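Local structure of phiAB6 tailspike (Unidentified phage, 5JS4) at residues S506-G518 / E525-L539. The protein probably binds and fragments the exopolysaccharide of Acinetobacter baumannii as the trimeric, beta-helical tailspike of a bacteriophage. Residues are numbered along the deposited sequence; the frame is centred on the assembly and turned at random.
Sequences SPTLDSLPTNNYG and EGISIVNAGNKAKML
K537 reaches up to the carbonyls of S506 and L509 and ties an irregular loop, 506-518, over one face of the antiparallel hairpin 526-541, toward the C-terminal end of the parallel beta-helix of this trimeric tailspike. The K537 chain is fully extended, CG anti to the backbone N (chi1 -178°), and rises straight from its strand into a group of loop carbonyls. Its NZ bonds L509 O at 2.7 Å and, in the carbonyl plane, S506 O at 3.1 Å; a longer bond to P507 O is weak. S506 O also takes the backbone N-H of L509 in the type I turn 506-509, so lysine and turn share one acceptor. P507 lies over the start of the strand, its CG 3.2 Å from G526 O and its CB 3.8 Å from L539 CD1. K535, bent at chi2 and chi4, curls back so that NZ reaches S511 O from above the carbonyl plane at 2.9 Å, and S511 OG as well; D510 adds a long salt bridge and G548 O a further acceptor. S511 OG in turn donates to K535 O at 2.6 Å. The opposite face, with I527 and M538, packs against neighbouring subunits, I527 against I527 of both and M538 against L541 of the second. Around A532 and G533, whose backbone N atoms bind a malonate, the type I turn 531-534 meets N516, whose N donates to A532 O at 2.9 Å, in the carbonyl plane on a lone pair. The buried N516 amide is held from both ends: OD1 accepts the L512 N-H on a lone pair, while ND2 donates to L512 O and, nearly head-on, to N531 O.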
loop_
_atom_site.group_PDB
_atom_site.type_symbol
_atom_site.label_atom_id
_atom_site.label_comp_id
_atom_site.label_asym_id
_atom_site.label_seq_id
_atom_site.Cartn_x
_atom_site.Cartn_y
_atom_site.Cartn_z
ATOM N N SER A 506 8.088 12.328 -7.476
ATOM C CA SER A 506 7.251 13.111 -6.561
ATOM C C SER A 506 5.956 13.545 -7.238
ATOM O O SER A 506 5.965 13.901 -8.419
ATOM C CB SER A 506 7.977 14.364 -6.074
ATOM O OG SER A 506 7.132 15.143 -5.244
ATOM N N PRO A 507 4.838 13.540 -6.486
ATOM C CA PRO A 507 3.586 14.029 -7.071
ATOM C C PRO A 507 3.668 15.481 -7.556
ATOM O O PRO A 507 2.997 15.846 -8.515
ATOM C CB PRO A 507 2.570 13.903 -5.927
ATOM C CG PRO A 507 3.190 13.016 -4.912
ATOM C CD PRO A 507 4.673 13.078 -5.096
ATOM N N THR A 508 4.496 16.295 -6.900
ATOM C CA THR A 508 4.583 17.716 -7.218
ATOM C C THR A 508 5.590 18.037 -8.327
ATOM O O THR A 508 5.707 19.185 -8.740
ATOM C CB THR A 508 4.935 18.531 -5.961
ATOM O OG1 THR A 508 6.175 18.064 -5.419
ATOM C CG2 THR A 508 3.838 18.381 -4.913
ATOM N N LEU A 509 6.304 17.025 -8.814
ATOM C CA LEU A 509 7.264 17.217 -9.896
ATOM C C LEU A 509 6.540 17.584 -11.188
ATOM O O LEU A 509 5.548 16.952 -11.553
ATOM C CB LEU A 509 8.088 15.945 -10.108
ATOM C CG LEU A 509 9.253 16.049 -11.093
ATOM C CD1 LEU A 509 10.353 16.938 -10.533
ATOM C CD2 LEU A 509 9.787 14.664 -11.413
ATOM N N ASP A 510 7.039 18.596 -11.886
ATOM C CA ASP A 510 6.452 18.986 -13.158
ATOM C C ASP A 510 6.677 17.881 -14.185
ATOM O O ASP A 510 7.690 17.179 -14.151
ATOM C CB ASP A 510 7.056 20.303 -13.650
ATOM C CG ASP A 510 6.249 20.948 -14.767
ATOM O OD1 ASP A 510 5.093 20.536 -15.026
ATOM O OD2 ASP A 510 6.783 21.892 -15.382
ATOM N N SER A 511 5.710 17.711 -15.075
ATOM C CA SER A 511 5.822 16.724 -16.134
ATOM C C SER A 511 6.722 17.231 -17.256
ATOM O O SER A 511 6.873 18.439 -17.453
ATOM C CB SER A 511 4.444 16.400 -16.694
ATOM O OG SER A 511 3.824 17.579 -17.160
ATOM N N LEU A 512 7.310 16.280 -17.973
ATOM C CA LEU A 512 8.086 16.529 -19.180
ATOM C C LEU A 512 7.251 16.077 -20.372
ATOM O O LEU A 512 6.313 15.300 -20.206
ATOM C CB LEU A 512 9.374 15.709 -19.138
ATOM C CG LEU A 512 10.273 15.896 -17.919
ATOM C CD1 LEU A 512 11.350 14.820 -17.898
ATOM C CD2 LEU A 512 10.885 17.286 -17.912
ATOM N N PRO A 513 7.596 16.538 -21.587
ATOM C CA PRO A 513 6.874 16.041 -22.763
ATOM C C PRO A 513 7.101 14.550 -23.029
ATOM O O PRO A 513 6.277 13.909 -23.680
ATOM C CB PRO A 513 7.433 16.885 -23.918
ATOM C CG PRO A 513 8.675 17.515 -23.404
ATOM C CD PRO A 513 8.546 17.613 -21.919
ATOM N N THR A 514 8.214 14.017 -22.534
ATOM C CA THR A 514 8.540 12.605 -22.690
ATOM C C THR A 514 9.543 12.213 -21.602
ATOM O O THR A 514 10.115 13.080 -20.943
ATOM C CB THR A 514 9.095 12.318 -24.106
ATOM O OG1 THR A 514 9.063 10.912 -24.374
ATOM C CG2 THR A 514 10.518 12.852 -24.269
ATOM N N ASN A 515 9.743 10.910 -21.415
ATOM C CA ASN A 515 10.666 10.383 -20.401
ATOM C C ASN A 515 10.289 10.720 -18.957
ATOM O O ASN A 515 11.159 10.835 -18.097
ATOM C CB ASN A 515 12.118 10.827 -20.678
ATOM C CG ASN A 515 12.746 10.093 -21.845
ATOM O OD1 ASN A 515 12.443 8.927 -22.093
ATOM N ND2 ASN A 515 13.643 10.769 -22.560
ATOM N N ASN A 516 8.997 10.870 -18.678
ATOM C CA ASN A 516 8.550 10.907 -17.288
ATOM C C ASN A 516 8.715 9.529 -16.679
ATOM O O ASN A 516 8.666 8.520 -17.386
ATOM C CB ASN A 516 7.082 11.305 -17.180
ATOM C CG ASN A 516 6.813 12.694 -17.708
ATOM O OD1 ASN A 516 7.351 13.679 -17.199
ATOM N ND2 ASN A 516 5.970 12.786 -18.727
ATOM N N TYR A 517 8.918 9.488 -15.370
ATOM C CA TYR A 517 8.818 8.234 -14.636
ATOM C C TYR A 517 7.326 7.973 -14.463
ATOM O O TYR A 517 6.675 8.535 -13.580
ATOM C CB TYR A 517 9.543 8.312 -13.292
ATOM C CG TYR A 517 11.050 8.125 -13.375
ATOM C CD1 TYR A 517 11.786 8.616 -14.454
ATOM C CD2 TYR A 517 11.741 7.478 -12.355
ATOM C CE1 TYR A 517 13.160 8.451 -14.518
ATOM C CE2 TYR A 517 13.113 7.313 -12.413
ATOM C CZ TYR A 517 13.816 7.799 -13.496
ATOM O OH TYR A 517 15.182 7.644 -13.559
ATOM N N GLY A 518 6.787 7.144 -15.347
ATOM C CA GLY A 518 5.352 6.944 -15.451
ATOM C C GLY A 518 4.766 6.152 -14.304
ATOM O O GLY A 518 5.303 5.113 -13.903
ATOM N N GLU A 525 2.586 14.390 0.098
ATOM C CA GLU A 525 3.010 15.440 -0.835
ATOM C C GLU A 525 1.978 15.709 -1.926
ATOM O O GLU A 525 1.991 16.768 -2.545
ATOM C CB GLU A 525 4.327 15.060 -1.523
ATOM C CG GLU A 525 5.503 14.810 -0.596
ATOM C CD GLU A 525 6.775 14.482 -1.359
ATOM O OE1 GLU A 525 6.741 13.593 -2.237
ATOM O OE2 GLU A 525 7.816 15.111 -1.080
ATOM N N GLY A 526 1.103 14.739 -2.185
ATOM C CA GLY A 526 0.115 14.873 -3.245
ATOM C C GLY A 526 -0.313 13.544 -3.829
ATOM O O GLY A 526 0.299 12.502 -3.574
ATOM N N ILE A 527 -1.387 13.599 -4.606
ATOM C CA ILE A 527 -1.901 12.449 -5.328
ATOM C C ILE A 527 -1.816 12.804 -6.803
ATOM O O ILE A 527 -2.476 13.739 -7.248
ATOM C CB ILE A 527 -3.370 12.180 -4.954
ATOM C CG1 ILE A 527 -3.503 11.905 -3.451
ATOM C CG2 ILE A 527 -3.928 11.025 -5.774
ATOM C CD1 ILE A 527 -4.856 12.293 -2.893
ATOM N N SER A 528 -1.001 12.077 -7.560
ATOM C CA SER A 528 -0.788 12.419 -8.960
ATOM C C SER A 528 -0.725 11.202 -9.852
ATOM O O SER A 528 -0.554 10.075 -9.387
ATOM C CB SER A 528 0.506 13.219 -9.130
ATOM O OG SER A 528 1.635 12.380 -8.969
ATOM N N ILE A 529 -0.846 11.454 -11.148
ATOM C CA ILE A 529 -0.758 10.400 -12.140
ATOM C C ILE A 529 -0.232 10.983 -13.453
ATOM O O ILE A 529 -0.643 12.069 -13.871
ATOM C CB ILE A 529 -2.118 9.674 -12.296
ATOM C CG1 ILE A 529 -1.967 8.433 -13.181
ATOM C CG2 ILE A 529 -3.197 10.623 -12.806
ATOM C CD1 ILE A 529 -3.118 7.458 -13.045
ATOM N N VAL A 530 0.694 10.254 -14.076
ATOM C CA VAL A 530 1.413 10.712 -15.262
ATOM C C VAL A 530 1.810 9.491 -16.087
ATOM O O VAL A 530 2.038 8.417 -15.533
ATOM C CB VAL A 530 2.676 11.524 -14.860
ATOM C CG1 VAL A 530 3.723 10.642 -14.188
ATOM C CG2 VAL A 530 3.278 12.247 -16.053
ATOM N N ASN A 531 1.876 9.657 -17.405
ATOM C CA ASN A 531 2.431 8.632 -18.289
ATOM C C ASN A 531 3.827 9.032 -18.746
ATOM O O ASN A 531 4.174 10.214 -18.741
ATOM C CB ASN A 531 1.526 8.417 -19.500
ATOM C CG ASN A 531 0.187 7.805 -19.129
ATOM O OD1 ASN A 531 -0.865 8.391 -19.379
ATOM N ND2 ASN A 531 0.222 6.626 -18.528
ATOM N N ALA A 532 4.623 8.043 -19.144
ATOM C CA ALA A 532 6.017 8.287 -19.516
ATOM C C ALA A 532 6.156 9.259 -20.692
ATOM O O ALA A 532 6.929 10.212 -20.622
ATOM C CB ALA A 532 6.721 6.973 -19.836
ATOM N N GLY A 533 5.388 9.024 -21.754
ATOM C CA GLY A 533 5.626 9.691 -23.038
ATOM C C GLY A 533 4.738 10.869 -23.390
ATOM O O GLY A 533 4.586 11.194 -24.570
ATOM N N ASN A 534 4.175 11.529 -22.382
ATOM C CA ASN A 534 3.267 12.649 -22.608
ATOM C C ASN A 534 3.315 13.645 -21.449
ATOM O O ASN A 534 3.578 13.268 -20.311
ATOM C CB ASN A 534 1.840 12.121 -22.806
ATOM C CG ASN A 534 0.889 13.177 -23.335
ATOM O OD1 ASN A 534 0.335 13.967 -22.573
ATOM N ND2 ASN A 534 0.686 13.188 -24.647
ATOM N N LYS A 535 3.052 14.912 -21.764
ATOM C CA LYS A 535 3.096 16.022 -20.805
ATOM C C LYS A 535 1.953 16.003 -19.779
ATOM O O LYS A 535 2.044 16.648 -18.735
ATOM C CB LYS A 535 3.067 17.353 -21.574
ATOM C CG LYS A 535 3.405 18.596 -20.762
ATOM C CD LYS A 535 4.877 18.663 -20.390
ATOM C CE LYS A 535 5.240 19.996 -19.755
ATOM N NZ LYS A 535 4.716 20.160 -18.369
ATOM N N ALA A 536 0.876 15.280 -20.068
ATOM C CA ALA A 536 -0.284 15.277 -19.173
ATOM C C ALA A 536 0.069 14.759 -17.778
ATOM O O ALA A 536 0.720 13.728 -17.630
ATOM C CB ALA A 536 -1.414 14.454 -19.764
ATOM N N LYS A 537 -0.348 15.497 -16.756
ATOM C CA LYS A 537 -0.215 15.045 -15.378
ATOM C C LYS A 537 -1.260 15.762 -14.545
ATOM O O LYS A 537 -1.402 16.980 -14.646
ATOM C CB LYS A 537 1.187 15.335 -14.827
ATOM C CG LYS A 537 1.415 14.848 -13.395
ATOM C CD LYS A 537 2.876 14.945 -12.975
ATOM C CE LYS A 537 3.103 14.366 -11.585
ATOM N NZ LYS A 537 4.522 14.462 -11.143
ATOM N N MET A 538 -2.001 15.004 -13.742
ATOM C CA MET A 538 -2.948 15.589 -12.802
ATOM C C MET A 538 -2.442 15.372 -11.390
ATOM O O MET A 538 -1.892 14.317 -11.078
ATOM C CB MET A 538 -4.340 14.967 -12.948
ATOM C CG MET A 538 -5.156 15.494 -14.116
ATOM S SD MET A 538 -5.435 17.278 -14.151
ATOM C CE MET A 538 -6.251 17.556 -12.589
ATOM N N LEU A 539 -2.650 16.384 -10.555
ATOM C CA LEU A 539 -2.207 16.399 -9.171
ATOM C C LEU A 539 -3.334 16.940 -8.294
ATOM O O LEU A 539 -3.893 17.995 -8.596
ATOM C CB LEU A 539 -0.964 17.284 -9.050
ATOM C CG LEU A 539 -0.472 17.705 -7.665
ATOM C CD1 LEU A 539 -0.096 16.502 -6.820
ATOM C CD2 LEU A 539 0.712 18.647 -7.809
HETATM O O HOH W 1 7.860 16.886 -3.313
HETATM O O HOH W 2 5.861 22.616 -17.730
HETATM O O HOH W 3 7.027 10.291 -26.053
#